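Local coordinates for Ton_1535 (Thermococcus onnurineus, PDB 3ZPJ), which is of unknown function but folds as an alpha-solenoid of packed helices that contains an unusual left-handed helical turn, at residues 245-256 / 285-293. Sequence-based numbering, arbitrary orientation.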
loop_
_atom_site.group_PDB
_atom_site.type_symbol
_atom_site.label_atom_id
_atom_site.label_comp_id
_atom_site.label_asym_id
_atom_site.label_seq_id
_atom_site.Cartn_x
_atom_site.Cartn_y
_atom_site.Cartn_z
ATOM N N ILE A 245 19.045 1.844 1.018
ATOM C CA ILE A 245 18.196 1.321 -0.040
ATOM C C ILE A 245 16.988 2.234 -0.213
ATOM O O ILE A 245 16.600 2.555 -1.332
ATOM C CB ILE A 245 17.716 -0.124 0.248
ATOM C CG1 ILE A 245 18.726 -1.146 -0.266
ATOM C CG2 ILE A 245 16.396 -0.414 -0.456
ATOM C CD1 ILE A 245 19.982 -1.201 0.504
ATOM N N GLY A 246 16.419 2.677 0.899
ATOM C CA GLY A 246 15.191 3.452 0.848
ATOM C C GLY A 246 15.427 4.775 0.152
ATOM O O GLY A 246 14.632 5.210 -0.688
ATOM N N GLU A 247 16.534 5.420 0.493
ATOM C CA GLU A 247 16.872 6.681 -0.149
ATOM C C GLU A 247 17.101 6.475 -1.648
ATOM O O GLU A 247 16.633 7.267 -2.459
ATOM C CB GLU A 247 18.045 7.362 0.558
ATOM C CG GLU A 247 17.664 7.936 1.937
ATOM C CD GLU A 247 18.847 8.470 2.747
ATOM O OE1 GLU A 247 20.015 8.179 2.407
ATOM O OE2 GLU A 247 18.609 9.187 3.740
ATOM N N LEU A 248 17.762 5.379 -2.017
ATOM C CA LEU A 248 17.982 5.061 -3.427
ATOM C C LEU A 248 16.689 4.783 -4.190
ATOM O O LEU A 248 16.523 5.239 -5.325
ATOM C CB LEU A 248 18.954 3.892 -3.580
ATOM C CG LEU A 248 20.364 4.229 -3.090
ATOM C CD1 LEU A 248 21.329 3.059 -3.231
ATOM C CD2 LEU A 248 20.881 5.412 -3.862
ATOM N N GLU A 249 15.783 4.028 -3.573
ATOM C CA GLU A 249 14.497 3.749 -4.185
ATOM C C GLU A 249 13.769 5.068 -4.424
ATOM O O GLU A 249 13.150 5.268 -5.464
ATOM C CB GLU A 249 13.658 2.788 -3.309
ATOM C CG GLU A 249 14.259 1.383 -3.184
ATOM C CD GLU A 249 13.377 0.378 -2.422
ATOM O OE1 GLU A 249 12.691 0.778 -1.451
ATOM O OE2 GLU A 249 13.402 -0.826 -2.787
ATOM N N VAL A 250 13.868 5.984 -3.468
ATOM C CA VAL A 250 13.208 7.266 -3.621
ATOM C C VAL A 250 13.841 8.070 -4.748
ATOM O O VAL A 250 13.137 8.656 -5.570
ATOM C CB VAL A 250 13.195 8.064 -2.313
ATOM C CG1 VAL A 250 12.966 9.541 -2.590
ATOM C CG2 VAL A 250 12.102 7.533 -1.421
ATOM N N ALA A 251 15.167 8.072 -4.808
ATOM C CA ALA A 251 15.859 8.773 -5.884
ATOM C C ALA A 251 15.387 8.212 -7.226
ATOM O O ALA A 251 15.171 8.951 -8.180
ATOM C CB ALA A 251 17.358 8.628 -5.741
ATOM N N LEU A 252 15.205 6.901 -7.280
ATOM C CA LEU A 252 14.793 6.245 -8.509
ATOM C C LEU A 252 13.381 6.685 -8.917
ATOM O O LEU A 252 13.083 6.886 -10.093
ATOM C CB LEU A 252 14.857 4.723 -8.338
ATOM C CG LEU A 252 14.633 3.887 -9.595
ATOM C CD1 LEU A 252 15.567 4.356 -10.713
ATOM C CD2 LEU A 252 14.853 2.425 -9.275
ATOM N N TRP A 253 12.506 6.842 -7.941
ATOM C CA TRP A 253 11.154 7.267 -8.267
ATOM C C TRP A 253 11.165 8.730 -8.728
ATOM O O TRP A 253 10.482 9.103 -9.682
ATOM C CB TRP A 253 10.186 7.059 -7.095
ATOM C CG TRP A 253 8.855 7.609 -7.439
ATOM C CD1 TRP A 253 8.309 8.780 -7.001
ATOM C CD2 TRP A 253 7.920 7.045 -8.355
ATOM N NE1 TRP A 253 7.075 8.974 -7.577
ATOM C CE2 TRP A 253 6.812 7.917 -8.412
ATOM C CE3 TRP A 253 7.897 5.871 -9.120
ATOM C CZ2 TRP A 253 5.704 7.661 -9.212
ATOM C CZ3 TRP A 253 6.812 5.625 -9.920
ATOM C CH2 TRP A 253 5.722 6.513 -9.956
ATOM N N MET A 254 11.973 9.550 -8.067
ATOM C CA MET A 254 12.088 10.944 -8.448
ATOM C C MET A 254 12.592 11.025 -9.887
ATOM O O MET A 254 12.178 11.898 -10.663
ATOM C CB MET A 254 13.018 11.688 -7.478
ATOM C CG MET A 254 12.546 11.626 -6.033
ATOM S SD MET A 254 13.591 12.499 -4.884
ATOM C CE MET A 254 13.457 14.098 -5.603
ATOM N N LYS A 255 13.483 10.106 -10.242
ATOM C CA LYS A 255 14.107 10.121 -11.557
ATOM C C LYS A 255 13.055 9.822 -12.603
ATOM O O LYS A 255 13.088 10.365 -13.694
ATOM C CB LYS A 255 15.219 9.083 -11.632
ATOM C CG LYS A 255 16.017 9.060 -12.936
ATOM C CD LYS A 255 16.902 7.822 -12.945
ATOM C CE LYS A 255 17.319 7.414 -14.358
ATOM N NZ LYS A 255 18.381 8.319 -14.899
ATOM N N ARG A 256 12.104 8.969 -12.246
ATOM C CA ARG A 256 11.101 8.509 -13.185
ATOM C C ARG A 256 9.932 9.488 -13.379
ATOM O O ARG A 256 9.254 9.460 -14.407
ATOM C CB ARG A 256 10.636 7.119 -12.769
ATOM C CG ARG A 256 11.783 6.132 -12.910
ATOM C CD ARG A 256 11.458 4.729 -12.443
ATOM N NE ARG A 256 12.513 3.798 -12.849
ATOM C CZ ARG A 256 12.584 2.531 -12.456
ATOM N NH1 ARG A 256 11.665 2.039 -11.635
ATOM N NH2 ARG A 256 13.572 1.754 -12.880
ATOM N N HIS A 285 21.204 -5.797 -4.446
ATOM C CA HIS A 285 20.084 -4.877 -4.538
ATOM C C HIS A 285 20.571 -3.462 -4.869
ATOM O O HIS A 285 20.015 -2.782 -5.741
ATOM C CB HIS A 285 19.291 -4.889 -3.226
ATOM C CG HIS A 285 17.968 -4.194 -3.318
ATOM N ND1 HIS A 285 17.397 -3.843 -4.521
ATOM C CD2 HIS A 285 17.106 -3.790 -2.354
ATOM C CE1 HIS A 285 16.236 -3.249 -4.296
ATOM N NE2 HIS A 285 16.039 -3.201 -2.993
ATOM N N ILE A 286 21.618 -3.028 -4.174
ATOM C CA ILE A 286 22.164 -1.701 -4.401
ATOM C C ILE A 286 22.748 -1.579 -5.811
ATOM O O ILE A 286 22.600 -0.535 -6.460
ATOM C CB ILE A 286 23.190 -1.341 -3.320
ATOM C CG1 ILE A 286 22.474 -1.117 -1.992
ATOM C CG2 ILE A 286 23.970 -0.097 -3.699
ATOM C CD1 ILE A 286 23.384 -1.105 -0.783
ATOM N N ALA A 287 23.373 -2.658 -6.291
ATOM C CA ALA A 287 23.929 -2.688 -7.643
ATOM C C ALA A 287 22.842 -2.510 -8.700
ATOM O O ALA A 287 23.012 -1.800 -9.690
ATOM C CB ALA A 287 24.713 -3.981 -7.883
ATOM N N ARG A 288 21.703 -3.146 -8.482
ATOM C CA ARG A 288 20.607 -3.012 -9.419
ATOM C C ARG A 288 20.060 -1.586 -9.357
ATOM O O ARG A 288 19.825 -0.959 -10.398
ATOM C CB ARG A 288 19.527 -4.044 -9.101
ATOM C CG ARG A 288 18.244 -3.922 -9.899
ATOM C CD ARG A 288 17.109 -4.550 -9.100
ATOM N NE ARG A 288 17.542 -5.825 -8.516
ATOM C CZ ARG A 288 17.138 -6.311 -7.342
ATOM N NH1 ARG A 288 16.271 -5.633 -6.595
ATOM N NH2 ARG A 288 17.607 -7.481 -6.913
ATOM N N LEU A 289 19.877 -1.071 -8.140
ATOM C CA LEU A 289 19.330 0.279 -7.968
ATOM C C LEU A 289 20.201 1.313 -8.654
ATOM O O LEU A 289 19.700 2.145 -9.401
ATOM C CB LEU A 289 19.140 0.631 -6.490
ATOM C CG LEU A 289 17.913 -0.032 -5.853
ATOM C CD1 LEU A 289 17.935 0.076 -4.341
ATOM C CD2 LEU A 289 16.666 0.604 -6.400
ATOM N N LEU A 290 21.509 1.238 -8.419
ATOM C CA LEU A 290 22.432 2.191 -9.008
ATOM C C LEU A 290 22.481 2.095 -10.537
ATOM O O LEU A 290 22.670 3.104 -11.232
ATOM C CB LEU A 290 23.820 2.011 -8.406
ATOM C CG LEU A 290 23.885 2.431 -6.940
ATOM C CD1 LEU A 290 25.170 1.951 -6.305
ATOM C CD2 LEU A 290 23.751 3.943 -6.826
ATOM N N THR A 291 22.308 0.889 -11.066
ATOM C CA THR A 291 22.246 0.736 -12.509
ATOM C C THR A 291 21.009 1.428 -13.088
ATOM O O THR A 291 21.134 2.264 -13.980
ATOM C CB THR A 291 22.296 -0.729 -12.931
ATOM O OG1 THR A 291 23.570 -1.269 -12.573
ATOM C CG2 THR A 291 22.122 -0.850 -14.439
ATOM N N GLU A 292 19.826 1.108 -12.568
ATOM C CA GLU A 292 18.595 1.738 -13.053
ATOM C C GLU A 292 18.629 3.250 -12.856
ATOM O O GLU A 292 18.002 4.004 -13.594
ATOM C CB GLU A 292 17.351 1.125 -12.384
ATOM C CG GLU A 292 17.267 -0.384 -12.579
ATOM C CD GLU A 292 16.040 -1.032 -11.936
ATOM O OE1 GLU A 292 15.095 -0.310 -11.538
ATOM O OE2 GLU A 292 16.024 -2.281 -11.828
ATOM N N LEU A 293 19.378 3.696 -11.860
ATOM C CA LEU A 293 19.528 5.125 -11.632
ATOM C C LEU A 293 20.415 5.775 -12.692
ATOM O O LEU A 293 20.274 6.962 -12.977
ATOM C CB LEU A 293 20.104 5.382 -10.241
ATOM C CG LEU A 293 19.112 5.318 -9.086
ATOM C CD1 LEU A 293 19.839 5.085 -7.756
ATOM C CD2 LEU A 293 18.285 6.591 -9.048
#
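Leu248, Leu289 and Leu293 interlock as knobs into holes where helices 245-256 and 285-293 run nearly parallel, their axes 22° apart. Leu248 enters among Ile286, Leu289, Leu290 and Leu293, crossing Leu293 at about a right angle so that methyl CD2 meets Leu293 CD1 at 4.0 Å. Leu289 fills the reciprocal hole: its CD1 lies against Leu248 CB and Glu249 CG, while CD2 touches Leu252 CD2 at 3.9 Å. With CG anti to the backbone N (chi1 -172°), Leu252 lays CD1 beside Leu293 CD2 and CD2 beside Glu292 OE1, and Leu293 CD2 presses onto Leu252 CA at 3.6 Å. At the N-terminal end of the contact, the Ile245 and Ile286 side chains cross at about a right angle, with Ile245 CD1 3.5 Å from Ile286 CG1. Polar groups border the C-terminal end. Arg256 NH2 forms a salt bridge with Glu292 OE1 at 2.9 Å, met from above the carboxylate plane, and Leu252 CG lies over the centre of the guanidinium. Lys255, bent at chi4 (75°), brings NZ to Leu293 O at 3.0 Å from above the carbonyl plane; a methionine here would probably leave that carbonyl without its ammonium donor and Tyr262 without its lysine partner. Within the alpha-solenoid, helix 245-256 is also packed by helix 262-271 on Ala251 and Met254, helix 227-237 on Val250, and helix 194-209 on Trp253 and Arg256.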